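Local coordinates for tRNA threonylcarbamoyladenosine biosynthesis protein TsaE (Haemophilus influenzae, PDB 1HTW) that is required for forming the threonylcarbamoyl group on adenosine 37 of tRNAs that read codons beginning with adenine, and binds ATP and magnesium, at residues 28-33 with 146-151; 36-41 with 111-116; 57-62 with 72-77. One frame throughout, in Å; residues are numbered along the deposited sequence.

The three contacts illustrate how chemistry follows position in a P-loop nucleotide-binding fold. Interaction 2 is buried: two parallel central strands pair through their backbones and run on to a sodium site and a magnesium site beside the nucleotide. Interaction 3 is partly buried and reaches the same sheet at its outermost strand 71-76, where a loop lies against side chains, with an edge-to-face aromatic pair in place of backbone bonds. Interaction 1 is a surface contact that involves no strand; methyl groups and an aliphatic lysine chain meet, and a water bridges the looser side. Segments 28-33 and 36-41 adjoin in sequence, yet the centres of interactions 1 and 2 lie about 18 Å apart.

Interaction 1: 28-33 with 146-151; sequences LHTEKA and TNLGKN
Leu148 supplies the close part of this contact, pushing both of its methyl groups toward segment 28-33. Its CD1 meets Thr30 CG2 at 3.8 Å, the two side chains approaching tip to tip. The torsion of Leu148 sets this up: CG stands anti to the backbone N (chi1 176°), and the forked end leaves the helix toward the loop. The other branch, CD2, lies 3.7 Å from Lys32 CE, where the extended lysine chain slides past the leucine in the opposite direction. Thr30 keeps its methyl turned to Leu148 while its hydroxyl OG1 makes a hydrogen bond within the loop to Lys32 O at 2.8 Å, in the carbonyl plane. The arrangement docks the loop after helix 11-28 onto the first turn of the C-terminal helix 147-155, whose N-cap is Thr146: OG1 accepts from Gly149 N at 2.9 Å. Toward the edges the fit is slacker. Leu28 CD1 comes no nearer than 4.3 Å to Leu148 CD1. On the lysine side, a water accepts from Leu148 N at 3.0 Å and only weakly from Lys32 NZ, whose stronger partner is Asp126; the same carboxylate also bonds to Thr146 OG1.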
# COMPACT_ATOMS: atom_id res chain seq x y z
N LEU A 28 -0.07 14.35 -4.02
CA LEU A 28 1.35 14.69 -3.90
C LEU A 28 2.06 14.70 -5.23
O LEU A 28 3.08 15.42 -5.38
CB LEU A 28 2.07 13.76 -2.90
CG LEU A 28 1.64 14.06 -1.45
CD1 LEU A 28 2.01 12.89 -0.53
CD2 LEU A 28 2.36 15.33 -0.96
N HIS A 29 1.54 13.97 -6.19
CA HIS A 29 1.99 13.93 -7.57
C HIS A 29 3.48 13.78 -7.71
O HIS A 29 4.15 14.63 -8.34
CB HIS A 29 1.49 15.18 -8.31
CG HIS A 29 1.20 14.95 -9.75
ND1 HIS A 29 0.93 16.00 -10.62
CD2 HIS A 29 1.32 13.84 -10.53
CE1 HIS A 29 0.86 15.54 -11.85
NE2 HIS A 29 1.11 14.25 -11.82
N THR A 30 4.02 12.68 -7.16
CA THR A 30 5.48 12.54 -7.21
C THR A 30 5.92 11.88 -8.49
O THR A 30 5.23 11.00 -9.02
CB THR A 30 5.95 11.67 -6.00
OG1 THR A 30 5.30 10.37 -6.16
CG2 THR A 30 5.40 12.29 -4.72
N GLU A 31 7.15 12.18 -8.93
CA GLU A 31 7.74 11.47 -10.04
C GLU A 31 8.27 10.10 -9.61
O GLU A 31 8.31 9.18 -10.41
CB GLU A 31 9.02 12.26 -10.52
CG GLU A 31 9.74 11.45 -11.58
CD GLU A 31 11.02 12.10 -12.06
OE1 GLU A 31 12.07 11.86 -11.43
OE2 GLU A 31 10.95 12.83 -13.07
N LYS A 32 8.68 9.99 -8.34
CA LYS A 32 9.21 8.69 -7.91
C LYS A 32 8.02 7.78 -7.48
O LYS A 32 6.99 8.31 -7.14
CB LYS A 32 10.26 8.75 -6.86
CG LYS A 32 9.78 9.06 -5.45
CD LYS A 32 10.88 8.60 -4.47
CE LYS A 32 10.31 8.43 -3.09
NZ LYS A 32 11.36 8.29 -2.03
N ALA A 33 8.28 6.52 -7.65
CA ALA A 33 7.16 5.55 -7.28
C ALA A 33 7.02 5.61 -5.75
O ALA A 33 8.05 5.64 -5.05
CB ALA A 33 7.57 4.20 -7.74
N THR A 146 10.83 7.81 4.90
CA THR A 146 11.60 8.75 4.05
C THR A 146 11.06 10.13 4.28
O THR A 146 10.01 10.38 4.86
CB THR A 146 11.43 8.39 2.56
OG1 THR A 146 10.03 8.51 2.23
CG2 THR A 146 11.97 7.02 2.22
N ASN A 147 11.71 11.13 3.61
CA ASN A 147 11.14 12.46 3.60
C ASN A 147 9.77 12.49 2.98
O ASN A 147 8.88 13.23 3.41
CB ASN A 147 12.14 13.31 2.73
CG ASN A 147 11.79 14.77 2.83
OD1 ASN A 147 12.01 15.40 3.88
ND2 ASN A 147 11.23 15.32 1.75
N LEU A 148 9.56 11.72 1.90
CA LEU A 148 8.23 11.70 1.27
C LEU A 148 7.23 11.13 2.30
O LEU A 148 6.13 11.65 2.41
CB LEU A 148 8.27 10.83 -0.02
CG LEU A 148 6.88 10.67 -0.69
CD1 LEU A 148 6.17 11.96 -0.98
CD2 LEU A 148 7.02 9.82 -1.95
N GLY A 149 7.69 10.10 3.01
CA GLY A 149 6.78 9.54 4.07
C GLY A 149 6.35 10.60 5.05
O GLY A 149 5.21 10.76 5.49
N LYS A 150 7.34 11.43 5.49
CA LYS A 150 7.00 12.54 6.37
C LYS A 150 5.97 13.47 5.83
O LYS A 150 5.01 13.91 6.48
CB LYS A 150 8.28 13.28 6.81
CG LYS A 150 7.95 14.69 7.31
CD LYS A 150 8.94 15.14 8.37
CE LYS A 150 8.56 16.51 8.92
NZ LYS A 150 7.28 16.45 9.69
N ASN A 151 6.08 13.82 4.51
CA ASN A 151 5.13 14.66 3.83
C ASN A 151 3.74 14.02 3.72
O ASN A 151 2.73 14.70 3.84
CB ASN A 151 5.69 15.00 2.43
CG ASN A 151 6.81 16.06 2.57
OD1 ASN A 151 6.80 16.84 3.51
ND2 ASN A 151 7.71 16.09 1.61
O HOH W 1 11.80 11.09 -0.03

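Interaction 2: 36-41 with 111-116; sequences VYLNGD and LIEWSE. With NA (sodium ion), chain F; MG (magnesium ion), chain E; MG (magnesium ion), chain D.
This contact lies in the nucleotide site of the P-loop fold, where strand 34-39 runs into the Walker A loop beside strand 109-113, which ends at the magnesium ligand Glu113. Two backbone bonds link them, Ile112 N to Val36 O at 2.9 Å and Leu38 N to Ile112 O at 2.8 Å. Ile112 O also binds a sodium ion, joined by Leu38 O, Asn39 OD1 and Ser115 OG, the last at 2.7 Å. The ion thus bridges Leu38 O and Ile112 O, two carbonyl oxygens 3.5 Å apart that would otherwise probably repel. Just beyond, a water accepts from Trp114 N and donates to Leu38 O. Ser115 does double duty: with OG on the sodium, its CB sits over the centre of the Tyr37 ring, 3.6 Å from the centroid, in a CH-pi contact. On the other face of the sheet, Val36 CB and Leu111 CD2 pack side by side at 3.8 Å. Glu113, extended beyond CG, places OE1 2.2 Å from a magnesium ion that Thr47 also binds, while His83 bonds to OE2 and probably helps fix the carboxylate. A second magnesium ion is held by Gly40 O and two waters, with further ligands outside the two segments. Helix 46-56 packs against Leu38, Leu111 and Glu113; strand 127-134 flanks strand 34-39, and strand 79-85 flanks strand 109-113.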
# COMPACT_ATOMS: atom_id res chain seq x y z
N VAL A 36 4.62 1.67 -0.46
CA VAL A 36 3.82 1.55 0.77
C VAL A 36 3.89 0.07 1.19
O VAL A 36 3.36 -0.77 0.47
CB VAL A 36 2.38 1.92 0.50
CG1 VAL A 36 1.57 1.97 1.84
CG2 VAL A 36 2.27 3.39 -0.05
N TYR A 37 4.42 -0.17 2.40
CA TYR A 37 4.45 -1.56 2.89
C TYR A 37 3.27 -1.73 3.85
O TYR A 37 3.16 -0.98 4.80
CB TYR A 37 5.72 -1.78 3.70
CG TYR A 37 7.02 -1.89 2.92
CD1 TYR A 37 7.13 -1.57 1.57
CD2 TYR A 37 8.15 -2.28 3.60
CE1 TYR A 37 8.37 -1.67 0.92
CE2 TYR A 37 9.38 -2.39 2.97
CZ TYR A 37 9.47 -2.08 1.64
OH TYR A 37 10.72 -2.20 1.04
N LEU A 38 2.38 -2.70 3.54
CA LEU A 38 1.20 -2.96 4.33
C LEU A 38 1.48 -4.20 5.21
O LEU A 38 1.79 -5.27 4.71
CB LEU A 38 -0.02 -3.29 3.44
CG LEU A 38 -0.41 -2.20 2.43
CD1 LEU A 38 -1.50 -2.71 1.50
CD2 LEU A 38 -0.79 -0.94 3.17
N ASN A 39 1.50 -3.95 6.52
CA ASN A 39 1.90 -4.96 7.50
C ASN A 39 0.75 -5.27 8.47
O ASN A 39 -0.16 -4.53 8.72
CB ASN A 39 3.06 -4.39 8.32
CG ASN A 39 4.32 -4.15 7.49
OD1 ASN A 39 4.61 -4.92 6.54
ND2 ASN A 39 5.00 -3.06 7.82
N GLY A 40 0.79 -6.55 8.92
CA GLY A 40 -0.32 -6.99 9.80
C GLY A 40 -0.55 -8.48 9.54
O GLY A 40 -0.02 -9.08 8.63
N ASP A 41 -1.07 -9.13 10.63
CA ASP A 41 -1.28 -10.57 10.49
C ASP A 41 -2.30 -10.91 9.42
O ASP A 41 -3.10 -10.11 8.97
CB ASP A 41 -1.93 -11.05 11.84
CG ASP A 41 -0.91 -11.05 12.94
OD1 ASP A 41 0.30 -10.93 12.75
OD2 ASP A 41 -1.39 -11.23 14.13
N LEU A 111 1.69 -0.90 -3.59
CA LEU A 111 1.14 -1.25 -2.23
C LEU A 111 1.49 -2.72 -2.01
O LEU A 111 1.09 -3.54 -2.86
CB LEU A 111 -0.38 -1.08 -2.33
CG LEU A 111 -0.89 0.28 -2.88
CD1 LEU A 111 -2.42 0.25 -3.07
CD2 LEU A 111 -0.57 1.41 -1.85
N ILE A 112 2.28 -2.98 -1.00
CA ILE A 112 2.97 -4.24 -0.88
C ILE A 112 2.61 -5.00 0.40
O ILE A 112 2.87 -4.50 1.49
CB ILE A 112 4.47 -4.01 -0.93
CG1 ILE A 112 4.77 -3.31 -2.33
CG2 ILE A 112 5.29 -5.28 -0.82
CD1 ILE A 112 6.25 -3.11 -2.54
N GLU A 113 2.07 -6.19 0.21
CA GLU A 113 1.82 -7.11 1.35
C GLU A 113 2.93 -8.11 1.38
O GLU A 113 3.54 -8.47 0.36
CB GLU A 113 0.46 -7.82 1.18
CG GLU A 113 -0.73 -6.87 1.27
CD GLU A 113 -2.08 -7.48 1.14
OE1 GLU A 113 -2.36 -8.48 1.87
OE2 GLU A 113 -2.92 -6.94 0.40
N TRP A 114 3.41 -8.47 2.60
CA TRP A 114 4.54 -9.35 2.75
C TRP A 114 5.82 -8.83 2.15
O TRP A 114 6.64 -9.53 1.54
CB TRP A 114 4.21 -10.74 2.14
CG TRP A 114 3.36 -11.56 3.05
CD1 TRP A 114 2.00 -11.72 3.01
CD2 TRP A 114 3.81 -12.36 4.15
NE1 TRP A 114 1.59 -12.55 4.01
CE2 TRP A 114 2.68 -12.96 4.72
CE3 TRP A 114 5.07 -12.61 4.71
CZ2 TRP A 114 2.76 -13.81 5.83
CZ3 TRP A 114 5.15 -13.46 5.80
CH2 TRP A 114 4.00 -14.05 6.35
N SER A 115 6.13 -7.54 2.44
CA SER A 115 7.33 -6.93 1.88
C SER A 115 8.60 -7.58 2.39
O SER A 115 9.64 -7.44 1.71
CB SER A 115 7.32 -5.44 2.27
OG SER A 115 7.11 -5.32 3.67
N GLU A 116 8.56 -8.24 3.55
CA GLU A 116 9.77 -8.89 4.05
C GLU A 116 10.34 -9.88 3.01
O GLU A 116 11.55 -10.13 2.97
CB GLU A 116 9.51 -9.73 5.31
CG GLU A 116 8.72 -9.24 6.43
CD GLU A 116 7.22 -9.44 6.33
OE1 GLU A 116 6.59 -8.73 5.52
OE2 GLU A 116 6.67 -10.26 7.09
NA NA F . 4.39 -5.49 3.63
MG MG E . 2.10 -10.15 8.61
MG MG D . -4.19 -9.65 1.91
O HOH W 2 2.29 -7.91 5.04
O HOH W 3 -3.25 -11.11 3.14
O HOH W 4 -5.93 -10.97 1.68
O HOH W 5 -3.40 -10.77 0.09
O HOH W 6 1.51 -12.48 8.88
O HOH W 7 1.85 -10.17 6.17

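Interaction 3: 57-62 with 72-77; sequences IGHQGN and EEYNIA
The ring of Tyr74 presents its edge to one face of the His59 imidazole in a T-shaped pair, with centroids 4.8 Å apart and planes at 88°. Tyr74 CE2 stands over the imidazole, displaced toward the rim and 3.5 Å from His59 NE2, and Tyr74 CD2 comes equally near to His59 CE1. At the edge of the same imidazole, close to its plane, lies Ile76 CD1, 3.7 Å from His59 ND1. With chi1 at 178° the His59 ring swings away from its own backbone N and toward Tyr74, while its CB remains beside Ile76 CD1. The second branch of Ile76 turns to the start of the loop, where CG2 touches Ile57 O at 3.5 Å and, more loosely, Ile57 CG1 at 4.2 Å; the two isoleucine side chains cross at about a right angle. No direct hydrogen bond joins the segments. Instead, a water donates to Asn62 O at 2.9 Å and lies 2.8 Å from Tyr74 OH, a water bridge to Asn62 further along the loop. Ile57 further reaches helix 11-28, and Tyr74 rests on His83 of strand 79-85. Gly58, with positive phi, is the C-prime residue of a Schellman motif ending the P-loop helix 46-56, with His59 N bonded to Leu54 O and Gly58 N to Gln55 O. The loop leading from that helix to strand 71-76 thus folds back against the strand it leads to, the outermost of the mixed sheet within this chain.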
# COMPACT_ATOMS: atom_id res chain seq x y z
N ILE A 57 -10.48 5.70 -5.08
CA ILE A 57 -10.07 6.74 -6.12
C ILE A 57 -10.69 6.36 -7.45
O ILE A 57 -10.33 6.98 -8.48
CB ILE A 57 -8.56 6.84 -6.20
CG1 ILE A 57 -7.79 5.55 -6.38
CG2 ILE A 57 -8.03 7.56 -4.92
CD1 ILE A 57 -6.31 5.70 -6.71
N GLY A 58 -11.62 5.40 -7.49
CA GLY A 58 -12.34 5.14 -8.76
C GLY A 58 -12.24 3.81 -9.41
O GLY A 58 -12.88 3.58 -10.49
N HIS A 59 -11.42 2.84 -9.00
CA HIS A 59 -11.39 1.54 -9.60
C HIS A 59 -12.77 0.91 -9.51
O HIS A 59 -13.35 0.91 -8.42
CB HIS A 59 -10.33 0.62 -9.01
CG HIS A 59 -10.39 -0.73 -9.64
ND1 HIS A 59 -9.97 -0.98 -10.94
CD2 HIS A 59 -10.86 -1.90 -9.15
CE1 HIS A 59 -10.06 -2.29 -11.15
NE2 HIS A 59 -10.62 -2.86 -10.11
N GLN A 60 -13.32 0.44 -10.63
CA GLN A 60 -14.61 -0.28 -10.59
C GLN A 60 -14.35 -1.74 -10.96
O GLN A 60 -13.72 -2.06 -11.96
CB GLN A 60 -15.56 0.30 -11.66
CG GLN A 60 -15.55 1.80 -11.75
CD GLN A 60 -16.68 2.37 -12.58
OE1 GLN A 60 -16.54 2.57 -13.79
NE2 GLN A 60 -17.80 2.61 -11.91
N GLY A 61 -14.78 -2.63 -10.03
CA GLY A 61 -14.43 -4.03 -10.21
C GLY A 61 -13.82 -4.63 -8.97
O GLY A 61 -13.38 -3.93 -8.06
N ASN A 62 -13.65 -5.97 -8.97
CA ASN A 62 -13.11 -6.64 -7.81
C ASN A 62 -11.61 -6.31 -7.64
O ASN A 62 -10.90 -6.07 -8.59
CB ASN A 62 -13.23 -8.16 -7.86
CG ASN A 62 -14.47 -8.77 -8.42
OD1 ASN A 62 -14.92 -9.85 -7.95
ND2 ASN A 62 -15.06 -8.17 -9.44
N GLU A 72 -0.55 -7.32 -9.23
CA GLU A 72 -1.69 -6.97 -10.04
C GLU A 72 -1.52 -5.48 -10.46
O GLU A 72 -1.27 -4.65 -9.59
CB GLU A 72 -3.01 -7.14 -9.32
CG GLU A 72 -4.26 -6.80 -10.11
CD GLU A 72 -4.68 -7.83 -11.14
OE1 GLU A 72 -4.46 -9.05 -10.98
OE2 GLU A 72 -5.32 -7.43 -12.15
N GLU A 73 -1.67 -5.22 -11.76
CA GLU A 73 -1.49 -3.80 -12.21
C GLU A 73 -2.81 -3.14 -12.38
O GLU A 73 -3.75 -3.66 -13.03
CB GLU A 73 -0.73 -3.91 -13.58
CG GLU A 73 -1.13 -2.85 -14.59
CD GLU A 73 -0.29 -2.88 -15.87
OE1 GLU A 73 0.77 -2.20 -15.86
OE2 GLU A 73 -0.65 -3.54 -16.85
N TYR A 74 -3.00 -1.91 -11.85
CA TYR A 74 -4.16 -1.13 -12.02
C TYR A 74 -3.88 0.21 -12.79
O TYR A 74 -2.84 0.77 -12.52
CB TYR A 74 -4.85 -0.76 -10.70
CG TYR A 74 -5.38 -1.98 -9.95
CD1 TYR A 74 -4.53 -2.75 -9.20
CD2 TYR A 74 -6.73 -2.29 -10.05
CE1 TYR A 74 -5.03 -3.89 -8.51
CE2 TYR A 74 -7.24 -3.40 -9.37
CZ TYR A 74 -6.36 -4.16 -8.62
OH TYR A 74 -6.89 -5.27 -7.96
N ASN A 75 -4.83 0.57 -13.63
CA ASN A 75 -4.76 1.87 -14.32
C ASN A 75 -5.98 2.66 -13.91
O ASN A 75 -7.13 2.30 -14.25
CB ASN A 75 -4.68 1.68 -15.84
CG ASN A 75 -4.63 3.03 -16.56
OD1 ASN A 75 -5.30 3.96 -16.13
ND2 ASN A 75 -4.00 3.06 -17.73
N ILE A 76 -5.81 3.62 -12.98
CA ILE A 76 -6.91 4.35 -12.43
C ILE A 76 -6.88 5.80 -12.95
O ILE A 76 -6.09 6.57 -12.44
CB ILE A 76 -6.93 4.38 -10.88
CG1 ILE A 76 -6.88 2.89 -10.42
CG2 ILE A 76 -8.29 4.94 -10.46
CD1 ILE A 76 -7.78 2.04 -11.29
N ALA A 77 -7.73 6.06 -13.93
CA ALA A 77 -7.78 7.38 -14.56
C ALA A 77 -6.36 7.77 -15.00
O ALA A 77 -6.02 8.94 -14.90
CB ALA A 77 -8.36 8.44 -13.65
O HOH W 8 -8.35 -7.31 -9.10